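Local coordinates for flavin-nucleotide-binding protein (Azotobacter vinelandii, PDB 6RK0) that binds FAD and heme b as a dimeric flavocytochrome and probably works as a low-potential terminal oxidase associated with the iron-only nitrogenase, at residues Met115-Ala120 with Ile166-Cys171; Thr34-Leu39 with Phe62-Asp67; Gly176-Asp181 with Ala191-Ile196. One frame throughout, in Å; residues are numbered along the deposited sequence.

Interaction 1 (Met115-Ala120 with Ile166-Cys171). With FAD (flavin-adenine dinucleotide), chain G.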
loop_
_atom_site.group_PDB
_atom_site.type_symbol
_atom_site.label_atom_id
_atom_site.label_comp_id
_atom_site.label_asym_id
_atom_site.label_seq_id
_atom_site.Cartn_x
_atom_site.Cartn_y
_atom_site.Cartn_z
ATOM N N MET A 115 0.516 -7.890 -9.214
ATOM C CA MET A 115 1.664 -7.197 -9.787
ATOM C C MET A 115 1.466 -7.207 -11.292
ATOM O O MET A 115 1.259 -8.268 -11.899
ATOM C CB MET A 115 2.990 -7.858 -9.423
ATOM C CG MET A 115 3.294 -7.789 -7.939
ATOM S SD MET A 115 4.858 -8.600 -7.594
ATOM C CE MET A 115 4.914 -8.481 -5.801
ATOM N N LEU A 116 1.563 -6.030 -11.888
ATOM C CA LEU A 116 1.551 -5.816 -13.335
ATOM C C LEU A 116 2.930 -5.399 -13.774
ATOM O O LEU A 116 3.515 -4.454 -13.216
ATOM C CB LEU A 116 0.584 -4.689 -13.715
ATOM C CG LEU A 116 -0.841 -4.790 -13.234
ATOM C CD1 LEU A 116 -1.653 -3.625 -13.729
ATOM C CD2 LEU A 116 -1.492 -6.119 -13.599
ATOM N N LEU A 117 3.478 -6.095 -14.769
ATOM C CA LEU A 117 4.826 -5.817 -15.238
ATOM C C LEU A 117 4.801 -5.332 -16.682
ATOM O O LEU A 117 3.945 -5.744 -17.477
ATOM C CB LEU A 117 5.682 -7.087 -15.206
ATOM C CG LEU A 117 5.858 -7.716 -13.833
ATOM C CD1 LEU A 117 6.914 -8.755 -13.881
ATOM C CD2 LEU A 117 6.058 -6.710 -12.663
ATOM N N GLY A 118 5.780 -4.513 -17.018
ATOM C CA GLY A 118 6.029 -4.223 -18.421
ATOM C C GLY A 118 6.340 -2.773 -18.673
ATOM O O GLY A 118 6.736 -2.014 -17.792
ATOM N N ARG A 119 6.184 -2.392 -19.937
ATOM C CA ARG A 119 6.580 -1.071 -20.396
ATOM C C ARG A 119 5.332 -0.197 -20.463
ATOM O O ARG A 119 4.443 -0.423 -21.297
ATOM C CB ARG A 119 7.264 -1.167 -21.758
ATOM C CG ARG A 119 7.902 0.119 -22.237
ATOM C CD ARG A 119 9.059 0.570 -21.382
ATOM N NE ARG A 119 10.098 -0.439 -21.228
ATOM C CZ ARG A 119 11.270 -0.414 -21.859
ATOM N NH1 ARG A 119 11.565 0.561 -22.724
ATOM N NH2 ARG A 119 12.155 -1.384 -21.596
ATOM N N ALA A 120 5.273 0.805 -19.592
ATOM C CA ALA A 120 4.191 1.759 -19.608
ATOM C C ALA A 120 4.385 2.739 -20.762
ATOM O O ALA A 120 5.473 2.875 -21.328
ATOM C CB ALA A 120 4.151 2.493 -18.269
ATOM N N ILE A 166 -2.613 -4.760 -18.508
ATOM C CA ILE A 166 -2.833 -5.694 -17.414
ATOM C C ILE A 166 -2.449 -7.109 -17.774
ATOM O O ILE A 166 -2.623 -8.014 -16.950
ATOM C CB ILE A 166 -4.270 -5.625 -16.851
ATOM C CG1 ILE A 166 -5.279 -6.246 -17.827
ATOM C CG2 ILE A 166 -4.637 -4.223 -16.471
ATOM C CD1 ILE A 166 -6.705 -6.291 -17.287
ATOM N N ALA A 167 -1.938 -7.359 -18.989
ATOM C CA ALA A 167 -1.773 -8.734 -19.444
ATOM C C ALA A 167 -0.677 -9.485 -18.694
ATOM O O ALA A 167 -0.825 -10.683 -18.438
ATOM C CB ALA A 167 -1.467 -8.730 -20.929
ATOM N N GLU A 168 0.445 -8.835 -18.385
ATOM C CA GLU A 168 1.568 -9.540 -17.761
ATOM C C GLU A 168 1.421 -9.381 -16.247
ATOM O O GLU A 168 2.068 -8.558 -15.618
ATOM C CB GLU A 168 2.911 -9.035 -18.275
ATOM C CG GLU A 168 4.011 -10.008 -17.916
ATOM C CD GLU A 168 5.407 -9.578 -18.281
ATOM O OE1 GLU A 168 5.617 -8.477 -18.829
ATOM O OE2 GLU A 168 6.341 -10.349 -17.966
ATOM N N ALA A 169 0.510 -10.173 -15.700
ATOM C CA ALA A 169 0.054 -10.000 -14.313
ATOM C C ALA A 169 0.126 -11.303 -13.535
ATOM O O ALA A 169 -0.235 -12.375 -14.032
ATOM C CB ALA A 169 -1.428 -9.562 -14.299
ATOM N N SER A 170 0.514 -11.177 -12.268
ATOM C CA SER A 170 0.402 -12.262 -11.303
ATOM C C SER A 170 -0.421 -11.772 -10.124
ATOM O O SER A 170 -0.252 -10.628 -9.668
ATOM C CB SER A 170 1.767 -12.734 -10.827
ATOM O OG SER A 170 2.533 -11.667 -10.314
ATOM N N CYS A 171 -1.276 -12.651 -9.599
ATOM C CA CYS A 171 -1.972 -12.374 -8.357
ATOM C C CYS A 171 -1.636 -13.408 -7.301
ATOM O O CYS A 171 -1.354 -14.576 -7.631
ATOM C CB CYS A 171 -3.488 -12.376 -8.500
ATOM S SG CYS A 171 -4.137 -11.488 -9.903
HETATM P PA FAD G . 8.541 -15.244 -5.793
HETATM O O1A FAD G . 7.543 -16.341 -5.787
HETATM O O2A FAD G . 9.986 -15.611 -5.892
HETATM O O5B FAD G . 8.168 -14.189 -6.922
HETATM C C5B FAD G . 8.054 -14.633 -8.292
HETATM C C4B FAD G . 6.937 -13.879 -8.964
HETATM O O4B FAD G . 5.705 -14.124 -8.253
HETATM C C3B FAD G . 7.058 -12.364 -8.950
HETATM O O3B FAD G . 7.970 -11.887 -9.918
HETATM C C2B FAD G . 5.608 -11.931 -9.144
HETATM O O2B FAD G . 5.295 -11.965 -10.514
HETATM C C1B FAD G . 4.845 -13.006 -8.369
HETATM N N9A FAD G . 4.482 -12.580 -7.017
HETATM C C8A FAD G . 5.222 -12.671 -5.873
HETATM N N7A FAD G . 4.638 -12.132 -4.834
HETATM C C5A FAD G . 3.443 -11.641 -5.327
HETATM C C6A FAD G . 2.371 -10.949 -4.715
HETATM N N6A FAD G . 2.344 -10.584 -3.419
HETATM N N1A FAD G . 1.332 -10.589 -5.504
HETATM C C2A FAD G . 1.361 -10.920 -6.797
HETATM N N3A FAD G . 2.306 -11.560 -7.488
HETATM C C4A FAD G . 3.330 -11.912 -6.672
HETATM N N1 FAD G . 5.695 -11.927 2.509
HETATM C C2 FAD G . 6.613 -12.132 3.503
HETATM O O2 FAD G . 7.607 -12.851 3.330
HETATM N N3 FAD G . 6.464 -11.505 4.720
HETATM C C4 FAD G . 5.444 -10.666 5.049
HETATM O O4 FAD G . 5.407 -10.089 6.135
HETATM C C4X FAD G . 4.451 -10.505 4.009
HETATM N N5 FAD G . 3.384 -9.722 4.258
HETATM C C5X FAD G . 2.480 -9.506 3.216
HETATM C C6 FAD G . 1.395 -8.635 3.429
HETATM C C7 FAD G . 0.483 -8.363 2.411
HETATM C C7M FAD G . -0.688 -7.440 2.670
HETATM C C8 FAD G . 0.668 -8.965 1.147
HETATM C C8M FAD G . -0.230 -8.642 0.002
HETATM C C9 FAD G . 1.722 -9.855 0.954
HETATM C C9A FAD G . 2.638 -10.113 1.955
HETATM N N10 FAD G . 3.716 -11.013 1.784
HETATM C C10 FAD G . 4.677 -11.157 2.768
HETATM C "C1'" FAD G . 3.942 -11.725 0.515
HETATM C "C2'" FAD G . 4.945 -11.008 -0.372
HETATM O "O2'" FAD G . 4.296 -9.956 -1.065
HETATM C "C3'" FAD G . 5.555 -11.978 -1.380
HETATM O "O3'" FAD G . 4.520 -12.573 -2.150
HETATM C "C4'" FAD G . 6.391 -13.072 -0.728
HETATM O "O4'" FAD G . 7.322 -12.484 0.181
HETATM C "C5'" FAD G . 7.167 -13.848 -1.761
HETATM O "O5'" FAD G . 7.952 -12.939 -2.562
HETATM P P FAD G . 9.101 -13.455 -3.510
HETATM O O1P FAD G . 10.086 -14.321 -2.770
HETATM O O2P FAD G . 9.636 -12.243 -4.259
HETATM O O3P FAD G . 8.245 -14.346 -4.521
HETATM O O HOH W 1 1.441 -6.080 -18.556
#
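The adenine end of the FAD site is built on an antiparallel strand pair, in which M115 pairs with S170 and L116 with A169, within the split-barrel type of sheet shared by the FMN-binding family. M115 and S170 are a hydrogen-bonded pair: M115 N donates a hydrogen bond to S170 O at 2.9 Å, and S170 N to M115 O at 3.0 Å. Two residues on, past the non-hydrogen-bonded pair L116 and A169, L117 N donates to E168 O at 3.0 Å, nearly straight at 164°, where the chain makes an inverse gamma turn centred on E168. A water donates to L117 O and accepts from E168 N, carrying the ladder past its direct bonds.

M115 and S170 share the face turned to the nucleotide. The hydroxyl of S170 works both ways, donating to FAD N3A at 2.8 Å and accepting from the ribose O2B, so a small side chain reads base and sugar together. The chain of M115 runs out extended (chi2 179°) across one face of the adenine, its CE 3.5 Å from FAD C5A; a flexible, polarisable thioether suits a flat aromatic base. On the other face, L116 CD2 packs 3.5 Å from A169 CB, where an alanine leaves room for the branch, while its CD1 lies beside I166 CG2.

The carboxylate of E168 turns to R18 and S16. V35 of helix 32-40 covers A169, strand 88-100 flanks 115-118 on its other edge, and V57 and F56 of the second subunit pack on M115 and L117.

Interaction 2 (Thr34-Leu39 with Phe62-Asp67)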
loop_
_atom_site.group_PDB
_atom_site.type_symbol
_atom_site.label_atom_id
_atom_site.label_comp_id
_atom_site.label_asym_id
_atom_site.label_seq_id
_atom_site.Cartn_x
_atom_site.Cartn_y
_atom_site.Cartn_z
ATOM N N THR A 34 -9.726 -12.525 -11.919
ATOM C CA THR A 34 -9.151 -12.172 -10.624
ATOM C C THR A 34 -8.325 -10.889 -10.715
ATOM O O THR A 34 -8.423 -10.015 -9.846
ATOM C CB THR A 34 -8.329 -13.329 -10.064
ATOM O OG1 THR A 34 -9.179 -14.472 -9.892
ATOM C CG2 THR A 34 -7.711 -12.933 -8.702
ATOM N N VAL A 35 -7.515 -10.756 -11.759
ATOM C CA VAL A 35 -6.728 -9.534 -11.947
ATOM C C VAL A 35 -7.640 -8.325 -11.899
ATOM O O VAL A 35 -7.413 -7.365 -11.166
ATOM C CB VAL A 35 -5.939 -9.604 -13.270
ATOM C CG1 VAL A 35 -5.286 -8.290 -13.623
ATOM C CG2 VAL A 35 -4.930 -10.755 -13.247
ATOM N N LYS A 36 -8.693 -8.350 -12.734
ATOM C CA LYS A 36 -9.626 -7.223 -12.807
ATOM C C LYS A 36 -10.352 -6.998 -11.490
ATOM O O LYS A 36 -10.580 -5.852 -11.089
ATOM C CB LYS A 36 -10.632 -7.433 -13.946
ATOM C CG LYS A 36 -9.996 -7.337 -15.298
ATOM C CD LYS A 36 -11.014 -7.612 -16.415
ATOM C CE LYS A 36 -10.384 -7.473 -17.786
ATOM N NZ LYS A 36 -11.444 -7.629 -18.825
ATOM N N ALA A 37 -10.736 -8.075 -10.799
ATOM C CA ALA A 37 -11.476 -7.905 -9.555
ATOM C C ALA A 37 -10.630 -7.235 -8.485
ATOM O O ALA A 37 -11.145 -6.434 -7.689
ATOM C CB ALA A 37 -12.001 -9.237 -9.045
ATOM N N ILE A 38 -9.326 -7.529 -8.435
ATOM C CA ILE A 38 -8.469 -6.859 -7.463
ATOM C C ILE A 38 -8.253 -5.406 -7.869
ATOM O O ILE A 38 -8.390 -4.487 -7.054
ATOM C CB ILE A 38 -7.146 -7.624 -7.290
ATOM C CG1 ILE A 38 -7.392 -9.051 -6.771
ATOM C CG2 ILE A 38 -6.221 -6.874 -6.356
ATOM C CD1 ILE A 38 -6.185 -9.974 -6.762
ATOM N N LEU A 39 -7.939 -5.176 -9.146
ATOM C CA LEU A 39 -7.724 -3.812 -9.613
ATOM C C LEU A 39 -8.968 -2.946 -9.412
ATOM O O LEU A 39 -8.859 -1.750 -9.137
ATOM C CB LEU A 39 -7.345 -3.837 -11.081
ATOM C CG LEU A 39 -5.997 -4.481 -11.425
ATOM C CD1 LEU A 39 -5.853 -4.543 -12.934
ATOM C CD2 LEU A 39 -4.834 -3.704 -10.787
ATOM N N PHE A 62 -4.817 4.908 -9.248
ATOM C CA PHE A 62 -4.902 4.378 -10.604
ATOM C C PHE A 62 -6.331 4.032 -10.919
ATOM O O PHE A 62 -7.169 3.886 -10.022
ATOM C CB PHE A 62 -4.012 3.120 -10.788
ATOM C CG PHE A 62 -4.606 1.894 -10.148
ATOM C CD1 PHE A 62 -4.562 1.705 -8.770
ATOM C CD2 PHE A 62 -5.345 1.003 -10.900
ATOM C CE1 PHE A 62 -5.202 0.652 -8.179
ATOM C CE2 PHE A 62 -5.999 -0.067 -10.316
ATOM C CZ PHE A 62 -5.924 -0.250 -8.955
ATOM N N TRP A 63 -6.601 3.894 -12.222
ATOM C CA TRP A 63 -7.911 3.439 -12.661
ATOM C C TRP A 63 -7.737 2.467 -13.824
ATOM O O TRP A 63 -6.742 2.522 -14.542
ATOM C CB TRP A 63 -8.856 4.598 -13.002
ATOM C CG TRP A 63 -8.508 5.420 -14.185
ATOM C CD1 TRP A 63 -9.140 5.376 -15.413
ATOM C CD2 TRP A 63 -7.510 6.470 -14.294
ATOM N NE1 TRP A 63 -8.580 6.308 -16.245
ATOM C CE2 TRP A 63 -7.606 7.007 -15.593
ATOM C CE3 TRP A 63 -6.580 7.033 -13.409
ATOM C CZ2 TRP A 63 -6.785 8.082 -16.019
ATOM C CZ3 TRP A 63 -5.789 8.117 -13.821
ATOM C CH2 TRP A 63 -5.886 8.601 -15.125
ATOM N N ARG A 64 -8.706 1.580 -14.004
ATOM C CA ARG A 64 -8.658 0.604 -15.081
ATOM C C ARG A 64 -9.664 0.972 -16.157
ATOM O O ARG A 64 -10.812 1.333 -15.859
ATOM C CB ARG A 64 -8.988 -0.796 -14.562
ATOM C CG ARG A 64 -8.838 -1.877 -15.629
ATOM C CD ARG A 64 -9.120 -3.280 -15.141
ATOM N NE ARG A 64 -10.504 -3.538 -14.764
ATOM C CZ ARG A 64 -11.439 -3.929 -15.621
ATOM N NH1 ARG A 64 -11.180 -4.056 -16.923
ATOM N NH2 ARG A 64 -12.639 -4.231 -15.164
ATOM N N GLU A 65 -9.242 0.867 -17.411
ATOM C CA GLU A 65 -10.168 0.894 -18.559
ATOM C C GLU A 65 -9.855 -0.335 -19.405
ATOM O O GLU A 65 -8.785 -0.409 -20.025
ATOM C CB GLU A 65 -10.016 2.170 -19.392
ATOM C CG GLU A 65 -10.211 3.433 -18.608
ATOM C CD GLU A 65 -10.155 4.671 -19.468
ATOM O OE1 GLU A 65 -10.258 4.564 -20.747
ATOM O OE2 GLU A 65 -10.037 5.796 -18.889
ATOM N N GLY A 66 -10.755 -1.317 -19.387
ATOM C CA GLY A 66 -10.503 -2.514 -20.178
ATOM C C GLY A 66 -9.211 -3.187 -19.757
ATOM O O GLY A 66 -8.996 -3.497 -18.572
ATOM N N ASP A 67 -8.321 -3.404 -20.719
ATOM C CA ASP A 67 -7.103 -4.161 -20.484
ATOM C C ASP A 67 -5.882 -3.303 -20.138
ATOM O O ASP A 67 -4.747 -3.790 -20.239
ATOM C CB ASP A 67 -6.793 -5.064 -21.685
ATOM C CG ASP A 67 -6.517 -4.295 -22.988
ATOM O OD1 ASP A 67 -6.452 -3.048 -23.030
ATOM O OD2 ASP A 67 -6.361 -4.981 -24.016
#
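K36 leaves its helix with CG beside the backbone N (chi1 -69°) and then runs fully extended, while R64 holds CG anti to its own N (chi1 -175°) and bends at chi3 (67°), which turns its guanidinium under the lysine's methylenes. The two side chains cross at about a right angle: K36 CG sits 3.7 Å above the guanidinium plane, over its centre, and K36 CD lies 3.6 Å from R64 NH1. The aliphatic part of a lysine suits this flat cation, though the ammonium is not far off, with K36 NZ 4.1 Å from R64 NH1.

Polar bonds hold the guanidinium flat beneath the lysine: R64 NH1 donates to G66 O at 2.8 Å, with the acceptor almost in the guanidinium plane, and R64 NE forms a salt bridge with D40, which would offset the crowding of positive charge. G66 adopts a positive phi, readily taken by glycine, at the turn that places this carbonyl. This is helix-on-sheet packing: helix 32-40 lies against the end of strand 54-65 in the FMN-binding fold. Replacing R64 with an alanine would probably leave D40 and the carbonyl of G66 without their donor and strip K36 of the flat surface beneath its chain.

Deeper in, L39 points toward the strand. Its CD2 packs 3.8 Å from F62 CE2, and its CD1 touches R64 CD, the leucine branching to fill both places. F62 CZ also lies 3.3 Å from L39 O, an oblique approach. V69 of strand 68-74 and V92 of strand 88-100 each touch both L39 and F62.

Interaction 3 (Gly176-Asp181 with Ala191-Ile196)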
loop_
_atom_site.group_PDB
_atom_site.type_symbol
_atom_site.label_atom_id
_atom_site.label_comp_id
_atom_site.label_asym_id
_atom_site.label_seq_id
_atom_site.Cartn_x
_atom_site.Cartn_y
_atom_site.Cartn_z
ATOM N N GLY A 176 -9.675 -17.010 4.503
ATOM C CA GLY A 176 -10.071 -18.076 5.407
ATOM C C GLY A 176 -9.215 -18.216 6.647
ATOM O O GLY A 176 -8.381 -17.365 6.978
ATOM N N PRO A 177 -9.420 -19.333 7.359
ATOM C CA PRO A 177 -8.825 -19.503 8.688
ATOM C C PRO A 177 -7.328 -19.768 8.625
ATOM O O PRO A 177 -6.734 -20.036 7.560
ATOM C CB PRO A 177 -9.590 -20.719 9.283
ATOM C CG PRO A 177 -10.777 -20.882 8.449
ATOM C CD PRO A 177 -10.457 -20.355 7.083
ATOM N N PRO A 178 -6.681 -19.803 9.794
ATOM C CA PRO A 178 -5.279 -20.229 9.882
ATOM C C PRO A 178 -5.121 -21.663 9.397
ATOM O O PRO A 178 -6.049 -22.483 9.453
ATOM C CB PRO A 178 -4.946 -20.116 11.384
ATOM C CG PRO A 178 -6.167 -19.873 12.032
ATOM C CD PRO A 178 -7.212 -19.452 11.115
ATOM N N LEU A 179 -3.892 -21.953 8.955
ATOM C CA LEU A 179 -3.487 -23.312 8.551
ATOM C C LEU A 179 -2.229 -23.692 9.326
ATOM O O LEU A 179 -1.110 -23.342 8.958
ATOM C CB LEU A 179 -3.263 -23.384 7.046
ATOM C CG LEU A 179 -4.554 -23.259 6.208
ATOM C CD1 LEU A 179 -4.239 -22.935 4.772
ATOM C CD2 LEU A 179 -5.371 -24.542 6.286
ATOM N N ASP A 180 -2.416 -24.392 10.430
ATOM C CA ASP A 180 -1.316 -24.830 11.270
ATOM C C ASP A 180 -0.770 -26.172 10.782
ATOM O O ASP A 180 -1.421 -26.930 10.052
ATOM C CB ASP A 180 -1.766 -24.943 12.718
ATOM C CG ASP A 180 -1.655 -23.609 13.451
ATOM O OD1 ASP A 180 -0.496 -23.130 13.591
ATOM O OD2 ASP A 180 -2.695 -23.051 13.876
ATOM N N ASP A 181 0.451 -26.466 11.207
ATOM C CA ASP A 181 0.964 -27.835 11.063
ATOM C C ASP A 181 -0.032 -28.778 11.730
ATOM O O ASP A 181 -0.528 -28.500 12.824
ATOM C CB ASP A 181 2.296 -27.964 11.804
ATOM C CG ASP A 181 3.393 -27.119 11.256
ATOM O OD1 ASP A 181 3.295 -26.536 10.157
ATOM O OD2 ASP A 181 4.441 -27.033 11.969
ATOM N N ALA A 191 -6.725 -19.760 17.940
ATOM C CA ALA A 191 -6.406 -19.372 16.585
ATOM C C ALA A 191 -7.629 -18.732 15.954
ATOM O O ALA A 191 -8.779 -18.969 16.372
ATOM C CB ALA A 191 -5.961 -20.590 15.791
ATOM N N GLY A 192 -7.409 -17.933 14.914
ATOM C CA GLY A 192 -8.538 -17.289 14.262
ATOM C C GLY A 192 -8.042 -16.155 13.379
ATOM O O GLY A 192 -6.868 -16.113 13.010
ATOM N N VAL A 193 -8.973 -15.283 13.005
ATOM C CA VAL A 193 -8.674 -14.202 12.068
ATOM C C VAL A 193 -9.258 -12.913 12.627
ATOM O O VAL A 193 -10.404 -12.891 13.097
ATOM C CB VAL A 193 -9.269 -14.496 10.663
ATOM C CG1 VAL A 193 -9.087 -13.303 9.718
ATOM C CG2 VAL A 193 -8.662 -15.743 10.099
ATOM N N ILE A 194 -8.485 -11.837 12.531
ATOM C CA ILE A 194 -8.997 -10.497 12.803
ATOM C C ILE A 194 -9.247 -9.850 11.442
ATOM O O ILE A 194 -8.275 -9.478 10.755
ATOM C CB ILE A 194 -8.049 -9.631 13.640
ATOM C CG1 ILE A 194 -7.660 -10.286 14.944
ATOM C CG2 ILE A 194 -8.724 -8.268 13.838
ATOM C CD1 ILE A 194 -6.618 -9.511 15.716
ATOM N N PRO A 195 -10.501 -9.699 11.008
ATOM C CA PRO A 195 -10.737 -9.083 9.701
ATOM C C PRO A 195 -10.348 -7.621 9.707
ATOM O O PRO A 195 -10.517 -6.915 10.706
ATOM C CB PRO A 195 -12.242 -9.238 9.477
ATOM C CG PRO A 195 -12.688 -10.315 10.466
ATOM C CD PRO A 195 -11.749 -10.134 11.645
ATOM N N ILE A 196 -9.864 -7.162 8.542
ATOM C CA ILE A 196 -9.427 -5.769 8.324
ATOM C C ILE A 196 -10.068 -5.321 7.018
ATOM O O ILE A 196 -10.067 -6.082 6.042
ATOM C CB ILE A 196 -7.886 -5.715 8.188
ATOM C CG1 ILE A 196 -7.206 -6.152 9.487
ATOM C CG2 ILE A 196 -7.408 -4.328 7.695
ATOM C CD1 ILE A 196 -5.715 -6.466 9.341
#
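P178 touches A191 and the backbone of G192 with one edge of its ring. P178 CG lies 3.8 Å from A191 CB and 3.7 Å from G192 N, while P178 CD approaches G192 O at 3.9 Å. A rigid proline ring fits here because it offers a compact apolar edge, and the small A191 and the bare G192 let it approach the chain closely. G192 has backbone angles (phi 164°) that would drive any CB against the preceding carbonyl, so glycine is the fitting residue. Next along the strand, the CG2 branch of V193 meets G176 O at 3.5 Å and P177 CA at 4.0 Å; with CG1 anti to the backbone N (chi1 174°), CG2 stands anti to the carbonyl carbon and is the methyl that meets the loop. No hydrogen bond joins the two segments.

Polar bonds further out hold the loop in place. N110 donates to G176 O and R174 to P177 O, while the D180 carboxylate forms a salt bridge with R102 and the D180 backbone N bonds to the Y185 hydroxyl. V99 packs on P178 from strand 88-100, whose backbone pairs with G192 and I194. On its other edge, strand 192-200 joins an antiparallel ladder with the second subunit, and N209 of that subunit binds A191 O. This is an extended loop laid over the start of strand 192-200, through which the sheet of one subunit runs on into that of the other.

Interactions 1 and 2 are neighbours, their centres 11 Å apart: helix 32-40 of interaction 2 packs on interaction 1, with I166 CG2 3.8 Å from L39 CD1 and V35 CG2 3.5 Å from C171 SG, and a probable hydrogen bond links I166 N to D67 O at 2.9 Å. Interaction 1 touches FAD directly, whereas in interaction 2 the side chain of F62 stands about 7 Å from a bound FAD and about 10 Å from a heme. Interaction 3 is remote, its centre 30 Å from that of interaction 1 and 28 Å from that of interaction 2, yet strands 169-174 and 192-200 follow each other in the chain and belong to one sheet. Interactions 1 and 3 both contact the second subunit.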